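Local coordinates for galactose-binding-like protein (Bacteroides thetaiotaomicron, PDB 7M1B) that is a SusE-like protein, probably involved in binding and possibly degrading sugars, with a galactose-binding-like domain at its C-terminal end, at residues E229-G234 / Q372-Y377; L268-S273 / G340-F345. One frame throughout, in Å; residues are numbered along the deposited sequence.

Contact 1 (E229-G234 / Q372-Y377); sequences ESLFNG and QQLWFY
Gln373 reaches its amide into the loop 229-234 and uses both ends of it. OE1 accepts from Gly234 N at 2.8 Å and, on an in-plane lone pair, from Trp375 NE1, so the indole, met at its edge, helps fix which way round the amide sits. NE2 gives to Asn233 OD1 at 3.3 Å, the two amide planes 28° apart, and to its neighbour's carbonyl, Gln372 O, at 3.0 Å; its bond to Ser230 O is weak. With CG anti to the backbone N (chi1 -163°) and a bend at chi2, the chain folds back over Leu231 O. Asn233 OD1 is shared with Asp235 N.

One backbone bond joins the segments, Leu374 N to Leu231 O at 2.9 Å, tying the 3-10 turn 229-231 to strand 370-380 of what is probably a galactose-binding-type beta-sandwich. Gln372 and Gln373 both face Trp274 here, a classic beta bulge beside the docked loop.

The apolar part lies on the other side of that bond. Leu231 and Leu374 run side by side, CD1 to CD1 at 3.7 Å, and Leu231 CD2 rests on Gln372 C. Phe232 turns its ring edge, CD1, to Leu374 O at 3.4 Å and touches Leu374 CB with CE1, while Leu231 CB covers one ring face.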
ATOM      1  N   GLU A 229      12.781  -8.190 -11.807  1.00 15.58           N
ATOM      2  CA  GLU A 229      13.514  -6.965 -11.484  1.00 17.67           C
ATOM      3  C   GLU A 229      13.383  -5.914 -12.591  1.00 15.53           C
ATOM      4  O   GLU A 229      13.598  -4.721 -12.315  1.00 17.05           O
ATOM      5  CB  GLU A 229      15.005  -7.299 -11.277  1.00 19.24           C
ATOM      6  CG  GLU A 229      15.731  -6.245 -10.494  1.00 23.67           C
ATOM      7  CD  GLU A 229      17.228  -6.459 -10.562  1.00 23.52           C
ATOM      8  OE1 GLU A 229      17.688  -7.680 -10.568  1.00 23.86           O
ATOM      9  OE2 GLU A 229      17.919  -5.403 -10.462  1.00 25.30           O
ATOM     10  N   SER A 230      12.895  -6.259 -13.803  1.00 15.95           N
ATOM     11  CA  SER A 230      12.561  -5.286 -14.823  1.00 17.26           C
ATOM     12  C   SER A 230      11.514  -4.299 -14.361  1.00 15.71           C
ATOM     13  O   SER A 230      11.405  -3.189 -14.910  1.00 16.05           O
ATOM     14  CB  SER A 230      12.066  -6.067 -16.030  1.00 19.03           C
ATOM     15  OG  SER A 230      13.153  -6.756 -16.660  1.00 19.45           O
ATOM     16  N   LEU A 231      10.703  -4.654 -13.327  1.00 16.57           N
ATOM     17  CA  LEU A 231       9.736  -3.662 -12.876  1.00 15.40           C
ATOM     18  C   LEU A 231      10.367  -2.480 -12.147  1.00 15.59           C
ATOM     19  O   LEU A 231       9.677  -1.471 -11.890  1.00 16.02           O
ATOM     20  CB  LEU A 231       8.675  -4.261 -11.943  1.00 15.37           C
ATOM     21  CG  LEU A 231       7.891  -5.463 -12.531  1.00 14.52           C
ATOM     22  CD1 LEU A 231       6.833  -5.856 -11.460  1.00 16.94           C
ATOM     23  CD2 LEU A 231       7.185  -5.004 -13.859  1.00 17.37           C
ATOM     24  N   PHE A 232      11.685  -2.552 -11.922  1.00 17.31           N
ATOM     25  CA  PHE A 232      12.324  -1.503 -11.126  1.00 14.41           C
ATOM     26  C   PHE A 232      13.567  -0.987 -11.851  1.00 16.63           C
ATOM     27  O   PHE A 232      14.404  -0.349 -11.187  1.00 19.70           O
ATOM     28  CB  PHE A 232      12.804  -2.186  -9.815  1.00 18.65           C
ATOM     29  CG  PHE A 232      11.740  -3.004  -9.112  1.00 16.83           C
ATOM     30  CD1 PHE A 232      10.544  -2.442  -8.645  1.00 19.40           C
ATOM     31  CD2 PHE A 232      11.872  -4.423  -9.082  1.00 19.54           C
ATOM     32  CE1 PHE A 232       9.564  -3.211  -8.017  1.00 18.84           C
ATOM     33  CE2 PHE A 232      10.861  -5.174  -8.475  1.00 21.40           C
ATOM     34  CZ  PHE A 232       9.693  -4.615  -7.999  1.00 18.44           C
ATOM     35  N   ASN A 233      13.549  -1.024 -13.177  1.00 15.87           N
ATOM     36  CA  ASN A 233      14.748  -0.598 -13.925  1.00 16.38           C
ATOM     37  C   ASN A 233      14.665   0.857 -14.469  1.00 18.25           C
ATOM     38  O   ASN A 233      15.536   1.303 -15.237  1.00 20.84           O
ATOM     39  CB  ASN A 233      15.078  -1.598 -15.017  1.00 16.82           C
ATOM     40  CG  ASN A 233      14.025  -1.659 -16.088  1.00 18.36           C
ATOM     41  OD1 ASN A 233      13.066  -0.869 -16.090  1.00 18.65           O
ATOM     42  ND2 ASN A 233      14.139  -2.656 -16.961  1.00 19.61           N
ATOM     43  N   GLY A 234      13.551   1.525 -14.241  1.00 16.96           N
ATOM     44  CA  GLY A 234      13.293   2.904 -14.654  1.00 16.38           C
ATOM     45  C   GLY A 234      12.619   3.007 -16.022  1.00 16.02           C
ATOM     46  O   GLY A 234      12.168   4.092 -16.366  1.00 18.37           O
ATOM     47  N   GLN A 372       4.714  -3.370 -16.279  1.00 13.78           N
ATOM     48  CA  GLN A 372       5.854  -2.646 -16.882  1.00 15.60           C
ATOM     49  C   GLN A 372       6.746  -2.089 -15.767  1.00 15.41           C
ATOM     50  O   GLN A 372       7.970  -2.021 -15.926  1.00 15.59           O
ATOM     51  CB  GLN A 372       5.355  -1.432 -17.713  1.00 16.34           C
ATOM     52  CG  GLN A 372       6.423  -0.672 -18.472  1.00 15.98           C
ATOM     53  CD  GLN A 372       5.719   0.464 -19.179  1.00 15.01           C
ATOM     54  OE1 GLN A 372       5.483   1.552 -18.599  1.00 17.64           O
ATOM     55  NE2 GLN A 372       5.414   0.276 -20.454  1.00 18.50           N
ATOM     56  N   GLN A 373       6.162  -1.585 -14.675  1.00 15.27           N
ATOM     57  CA  GLN A 373       6.990  -0.799 -13.716  1.00 14.27           C
ATOM     58  C   GLN A 373       6.242  -0.625 -12.399  1.00 14.47           C
ATOM     59  O   GLN A 373       5.009  -0.458 -12.433  1.00 17.17           O
ATOM     60  CB  GLN A 373       7.347   0.577 -14.323  1.00 17.15           C
ATOM     61  CG  GLN A 373       8.517   1.258 -13.599  1.00 16.23           C
ATOM     62  CD  GLN A 373       9.943   0.847 -13.984  1.00 16.16           C
ATOM     63  OE1 GLN A 373      10.884   1.277 -13.330  1.00 18.54           O
ATOM     64  NE2 GLN A 373      10.125  -0.205 -14.774  1.00 16.88           N
ATOM     65  N   LEU A 374       6.995  -0.575 -11.260  1.00 15.34           N
ATOM     66  CA  LEU A 374       6.369  -0.278  -9.949  1.00 17.29           C
ATOM     67  C   LEU A 374       7.328   0.637  -9.184  1.00 18.45           C
ATOM     68  O   LEU A 374       8.543   0.308  -9.128  1.00 19.27           O
ATOM     69  CB  LEU A 374       6.276  -1.545  -9.106  1.00 19.00           C
ATOM     70  CG  LEU A 374       5.310  -2.595  -9.603  1.00 20.81           C
ATOM     71  CD1 LEU A 374       5.430  -3.839  -8.716  1.00 21.36           C
ATOM     72  CD2 LEU A 374       3.886  -2.012  -9.540  1.00 23.38           C
ATOM     73  N   TRP A 375       6.862   1.850  -8.859  1.00 16.02           N
ATOM     74  CA  TRP A 375       7.680   2.724  -8.024  1.00 16.81           C
ATOM     75  C   TRP A 375       7.038   2.867  -6.653  1.00 16.94           C
ATOM     76  O   TRP A 375       5.876   3.194  -6.583  1.00 18.15           O
ATOM     77  CB  TRP A 375       7.802   4.109  -8.670  1.00 18.14           C
ATOM     78  CG  TRP A 375       8.667   4.167  -9.901  1.00 17.42           C
ATOM     79  CD1 TRP A 375       9.286   3.106 -10.506  1.00 17.55           C
ATOM     80  CD2 TRP A 375       8.879   5.338 -10.707  1.00 17.95           C
ATOM     81  NE1 TRP A 375       9.938   3.567 -11.624  1.00 18.26           N
ATOM     82  CE2 TRP A 375       9.697   4.932 -11.773  1.00 18.59           C
ATOM     83  CE3 TRP A 375       8.542   6.718 -10.584  1.00 18.97           C
ATOM     84  CZ2 TRP A 375      10.128   5.833 -12.764  1.00 20.52           C
ATOM     85  CZ3 TRP A 375       9.001   7.578 -11.568  1.00 23.09           C
ATOM     86  CH2 TRP A 375       9.784   7.164 -12.654  1.00 20.70           C
ATOM     87  N   PHE A 376       7.837   2.708  -5.578  1.00 17.68           N
ATOM     88  CA  PHE A 376       7.315   2.748  -4.202  1.00 16.02           C
ATOM     89  C   PHE A 376       7.806   4.042  -3.532  1.00 17.59           C
ATOM     90  O   PHE A 376       8.949   4.439  -3.756  1.00 18.14           O
ATOM     91  CB  PHE A 376       7.785   1.537  -3.412  1.00 17.78           C
ATOM     92  CG  PHE A 376       6.917   0.322  -3.631  1.00 18.78           C
ATOM     93  CD1 PHE A 376       6.669  -0.186  -4.882  1.00 24.32           C
ATOM     94  CD2 PHE A 376       6.208  -0.209  -2.539  1.00 24.59           C
ATOM     95  CE1 PHE A 376       5.813  -1.280  -5.002  1.00 22.77           C
ATOM     96  CE2 PHE A 376       5.379  -1.306  -2.675  1.00 26.82           C
ATOM     97  CZ  PHE A 376       5.079  -1.734  -3.936  1.00 20.15           C
ATOM     98  N   TYR A 377       6.971   4.587  -2.666  1.00 17.16           N
ATOM     99  CA  TYR A 377       7.289   5.814  -1.965  1.00 16.69           C
ATOM    100  C   TYR A 377       7.142   5.582  -0.490  1.00 17.16           C
ATOM    101  O   TYR A 377       6.243   4.847  -0.093  1.00 18.51           O
ATOM    102  CB  TYR A 377       6.394   6.990  -2.384  1.00 19.20           C
ATOM    103  CG  TYR A 377       6.602   7.393  -3.831  1.00 17.90           C
ATOM    104  CD1 TYR A 377       5.957   6.681  -4.857  1.00 17.61           C
ATOM    105  CD2 TYR A 377       7.471   8.411  -4.181  1.00 19.35           C
ATOM    106  CE1 TYR A 377       6.163   6.990  -6.194  1.00 19.38           C
ATOM    107  CE2 TYR A 377       7.684   8.751  -5.515  1.00 18.94           C
ATOM    108  CZ  TYR A 377       7.023   8.039  -6.517  1.00 20.78           C
ATOM    109  OH  TYR A 377       7.205   8.374  -7.833  1.00 23.96           O
TER

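Contact 2 (L268-S273 / G340-F345); sequences LSRFTS and GEEFEF
Strands 268-273 and 341-344 run antiparallel at 158°, their axes 4.7 Å apart; Phe271-Phe343 and Ser273-Glu341 are hydrogen-bonded pairs, and Phe345 N to Ser269 O (3.0 Å) extends the ladder. On its other edge strand 268-273 has a classic bulge, Ser269 and Arg270 both facing Tyr377 of strand 370-380. In this galactose-binding-like domain the pairing adds strand 341-344 to the long strand 256-274.

On one face Phe271, Phe343 and Phe345 form an aromatic cluster. The rings of Phe271 and Phe343 lie nearly parallel but slid apart, so Phe271 CE1 meets Phe343 CB at 3.5 Å rather than the ring centre. Phe345 approaches Phe271 obliquely, its CZ against Phe271 CD1 at 3.5 Å, while Leu268 CD1 lies over one Phe345 face and the backbone N of Arg270 meets its edge. Were Phe345 an alanine, the ring between Leu268 and Phe271 would be gone, which would probably open a gap there and leave the Leu268 methyl without its aromatic face.

The other face is polar. Glu342, bent at chi2 (-73°), brings OE2 to Thr272 OG1, a short hydrogen bond of 2.5 Å on the syn side but well out of the carboxylate plane. The same oxygen makes a salt bridge with Arg270 NH1 at 3.3 Å, at the guanidinium edge, with the two flat groups turned 62° apart. One water joins Arg270 NH1, Glu342 OE2 and Phe271 O; a second links NH1 to Glu342 OE1. Arg270 NE is also paired with Glu202. With a hydroxyl, a guanidinium and a water gathered on OE2, the carboxylate of Glu342 is likely to stay ionised at this partly exposed strand pair.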
ATOM      1  N   LEU A 268       5.682   2.702   4.269  1.00 16.93           N
ATOM      2  CA  LEU A 268       5.237   3.006   2.923  1.00 17.65           C
ATOM      3  C   LEU A 268       4.069   3.981   2.907  1.00 16.68           C
ATOM      4  O   LEU A 268       3.097   3.858   3.704  1.00 18.59           O
ATOM      5  CB  LEU A 268       4.842   1.692   2.247  1.00 19.43           C
ATOM      6  CG  LEU A 268       6.003   0.740   1.992  1.00 17.25           C
ATOM      7  CD1 LEU A 268       5.521  -0.581   1.322  1.00 19.95           C
ATOM      8  CD2 LEU A 268       7.072   1.388   1.088  1.00 19.31           C
ATOM      9  N   SER A 269       4.089   4.871   1.925  1.00 17.61           N
ATOM     10  CA  SER A 269       3.049   5.849   1.676  1.00 17.95           C
ATOM     11  C   SER A 269       2.159   5.446   0.509  1.00 17.54           C
ATOM     12  O   SER A 269       0.953   5.463   0.629  1.00 19.33           O
ATOM     13  CB  SER A 269       3.567   7.255   1.509  1.00 21.46           C
ATOM     14  OG  SER A 269       4.541   7.290   0.438  1.00 21.82           O
ATOM     15  N   ARG A 270       2.759   5.207  -0.643  1.00 16.68           N
ATOM     16  CA  ARG A 270       1.978   4.939  -1.850  1.00 16.86           C
ATOM     17  C   ARG A 270       2.898   4.319  -2.904  1.00 17.67           C
ATOM     18  O   ARG A 270       4.117   4.223  -2.686  1.00 17.19           O
ATOM     19  CB  ARG A 270       1.499   6.321  -2.350  1.00 20.56           C
ATOM     20  CG  ARG A 270       2.617   7.228  -2.850  1.00 18.80           C
ATOM     21  CD  ARG A 270       2.069   8.648  -3.178  1.00 20.96           C
ATOM     22  NE  ARG A 270       3.110   9.511  -3.758  1.00 23.63           N
ATOM     23  CZ  ARG A 270       3.521   9.605  -5.038  1.00 21.70           C
ATOM     24  NH1 ARG A 270       2.986   8.883  -6.013  1.00 24.04           N
ATOM     25  NH2 ARG A 270       4.499  10.451  -5.320  1.00 27.16           N
ATOM     26  N   PHE A 271       2.299   3.762  -3.967  1.00 16.65           N
ATOM     27  CA  PHE A 271       3.124   3.324  -5.080  1.00 16.04           C
ATOM     28  C   PHE A 271       2.404   3.665  -6.380  1.00 16.19           C
ATOM     29  O   PHE A 271       1.212   3.982  -6.394  1.00 19.37           O
ATOM     30  CB  PHE A 271       3.419   1.809  -4.956  1.00 17.14           C
ATOM     31  CG  PHE A 271       2.253   0.868  -5.193  1.00 16.32           C
ATOM     32  CD1 PHE A 271       1.289   0.614  -4.196  1.00 17.00           C
ATOM     33  CD2 PHE A 271       2.016   0.362  -6.473  1.00 19.11           C
ATOM     34  CE1 PHE A 271       0.207  -0.243  -4.446  1.00 19.53           C
ATOM     35  CE2 PHE A 271       0.939  -0.496  -6.713  1.00 16.72           C
ATOM     36  CZ  PHE A 271      -0.024  -0.753  -5.721  1.00 16.15           C
ATOM     37  N   THR A 272       3.193   3.642  -7.463  1.00 15.96           N
ATOM     38  CA  THR A 272       2.692   3.910  -8.806  1.00 19.69           C
ATOM     39  C   THR A 272       2.953   2.648  -9.640  1.00 18.17           C
ATOM     40  O   THR A 272       4.036   2.032  -9.531  1.00 17.88           O
ATOM     41  CB  THR A 272       3.384   5.079  -9.519  1.00 19.02           C
ATOM     42  OG1 THR A 272       3.296   6.167  -8.599  1.00 20.58           O
ATOM     43  CG2 THR A 272       2.742   5.453 -10.833  1.00 18.17           C
ATOM     44  N   SER A 273       1.942   2.222 -10.432  1.00 16.27           N
ATOM     45  CA  SER A 273       2.008   0.959 -11.189  1.00 17.94           C
ATOM     46  C   SER A 273       1.776   1.299 -12.662  1.00 18.10           C
ATOM     47  O   SER A 273       0.885   2.102 -13.013  1.00 20.71           O
ATOM     48  CB  SER A 273       0.840   0.051 -10.720  1.00 25.34           C
ATOM     49  OG  SER A 273       0.910  -1.142 -11.455  1.00 31.66           O
ATOM     50  N   GLY A 340       0.864   6.270 -15.323  1.00 18.94           N
ATOM     51  CA  GLY A 340       1.107   5.559 -14.066  1.00 17.92           C
ATOM     52  C   GLY A 340      -0.144   5.643 -13.176  1.00 18.95           C
ATOM     53  O   GLY A 340      -0.723   6.707 -12.939  1.00 21.18           O
ATOM     54  N   GLU A 341      -0.516   4.502 -12.630  1.00 16.57           N
ATOM     55  CA  GLU A 341      -1.717   4.353 -11.750  1.00 15.97           C
ATOM     56  C   GLU A 341      -1.287   4.424 -10.295  1.00 20.24           C
ATOM     57  O   GLU A 341      -0.382   3.696  -9.833  1.00 18.91           O
ATOM     58  CB  GLU A 341      -2.389   3.063 -12.171  1.00 19.33           C
ATOM     59  CG  GLU A 341      -2.943   3.125 -13.583  1.00 18.11           C
ATOM     60  CD  GLU A 341      -3.459   1.756 -13.989  1.00 20.12           C
ATOM     61  OE1 GLU A 341      -2.782   1.060 -14.673  1.00 20.94           O
ATOM     62  OE2 GLU A 341      -4.572   1.392 -13.448  1.00 19.36           O
ATOM     63  N   GLU A 342      -1.968   5.299  -9.540  1.00 21.38           N
ATOM     64  CA  GLU A 342      -1.505   5.612  -8.200  1.00 17.64           C
ATOM     65  C   GLU A 342      -2.348   4.902  -7.142  1.00 18.42           C
ATOM     66  O   GLU A 342      -3.587   4.878  -7.248  1.00 21.25           O
ATOM     67  CB  GLU A 342      -1.705   7.146  -7.990  1.00 19.14           C
ATOM     68  CG  GLU A 342      -1.069   7.973  -9.087  1.00 28.45           C
ATOM     69  CD  GLU A 342       0.434   8.053  -9.077  1.00 29.00           C
ATOM     70  OE1 GLU A 342       0.959   8.812  -9.928  1.00 32.60           O
ATOM     71  OE2 GLU A 342       1.086   7.366  -8.237  1.00 31.22           O
ATOM     72  N   PHE A 343      -1.670   4.339  -6.127  1.00 18.69           N
ATOM     73  CA  PHE A 343      -2.365   3.661  -5.042  1.00 15.35           C
ATOM     74  C   PHE A 343      -1.771   4.062  -3.693  1.00 18.68           C
ATOM     75  O   PHE A 343      -0.559   4.056  -3.534  1.00 20.21           O
ATOM     76  CB  PHE A 343      -2.218   2.117  -5.186  1.00 17.90           C
ATOM     77  CG  PHE A 343      -2.789   1.638  -6.501  1.00 17.63           C
ATOM     78  CD1 PHE A 343      -4.159   1.442  -6.612  1.00 21.33           C
ATOM     79  CD2 PHE A 343      -2.040   1.590  -7.666  1.00 17.57           C
ATOM     80  CE1 PHE A 343      -4.723   1.058  -7.825  1.00 20.65           C
ATOM     81  CE2 PHE A 343      -2.595   1.197  -8.872  1.00 19.31           C
ATOM     82  CZ  PHE A 343      -3.947   0.985  -8.974  1.00 18.72           C
ATOM     83  N   GLU A 344      -2.620   4.274  -2.661  1.00 18.82           N
ATOM     84  CA  GLU A 344      -2.134   4.692  -1.353  1.00 21.74           C
ATOM     85  C   GLU A 344      -2.198   3.494  -0.407  1.00 26.08           C
ATOM     86  O   GLU A 344      -2.999   2.552  -0.605  1.00 26.04           O
ATOM     87  CB  GLU A 344      -3.015   5.787  -0.726  1.00 26.84           C
ATOM     88  CG  GLU A 344      -3.219   6.964  -1.635  1.00 33.80           C
ATOM     89  CD  GLU A 344      -3.859   8.143  -0.960  1.00 54.89           C
ATOM     90  OE1 GLU A 344      -4.380   7.958   0.118  1.00 48.73           O
ATOM     91  OE2 GLU A 344      -3.805   9.233  -1.540  1.00 52.58           O
ATOM     92  N   PHE A 345      -1.240   3.450   0.513  1.00 21.90           N
ATOM     93  CA  PHE A 345      -1.221   2.363   1.472  1.00 28.07           C
ATOM     94  C   PHE A 345      -2.008   2.722   2.703  1.00 34.11           C
ATOM     95  O   PHE A 345      -2.190   3.911   2.996  1.00 30.25           O
ATOM     96  CB  PHE A 345       0.180   2.101   2.004  1.00 26.83           C
ATOM     97  CG  PHE A 345       0.993   1.340   1.004  1.00 20.62           C
ATOM     98  CD1 PHE A 345       0.698  -0.030   0.769  1.00 26.08           C
ATOM     99  CD2 PHE A 345       1.930   1.968   0.187  1.00 22.06           C
ATOM    100  CE1 PHE A 345       1.395  -0.715  -0.201  1.00 24.85           C
ATOM    101  CE2 PHE A 345       2.656   1.241  -0.740  1.00 23.19           C
ATOM    102  CZ  PHE A 345       2.381  -0.103  -0.927  1.00 24.44           C
TER
HETATM  103  O   HOH W   1       0.807   6.849  -5.736  1.00 30.12           O
HETATM  104  O   HOH W   2       3.212   9.871  -8.695  1.00 37.52           O
HETATM  105  O   HOH W   3      -1.387  -0.721 -12.948  1.00 26.19           O

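Overall arrangement
Contacts 1 and 2 belong to the same sheet, where strands 370-380 and 256-274 are neighbours: Trp375 O lies 2.9 Å from Thr272 N and Tyr377 N 2.9 Å from Arg270 O, both probable hydrogen bonds. Their centres are about 12 Å apart, and contact 2 is nested in the chain loop that contact 1 closes. Contact 1 is mostly buried and docks a loop on a strand, chiefly through one glutamine amide and leucine packing. Contact 2, only partly buried, is regular strand pairing with the larger interface, its aromatic face within the fold and its charged, hydrated face toward the surface. Leu374 CD2 of contact 1 packs directly against Ser273 OG of contact 2.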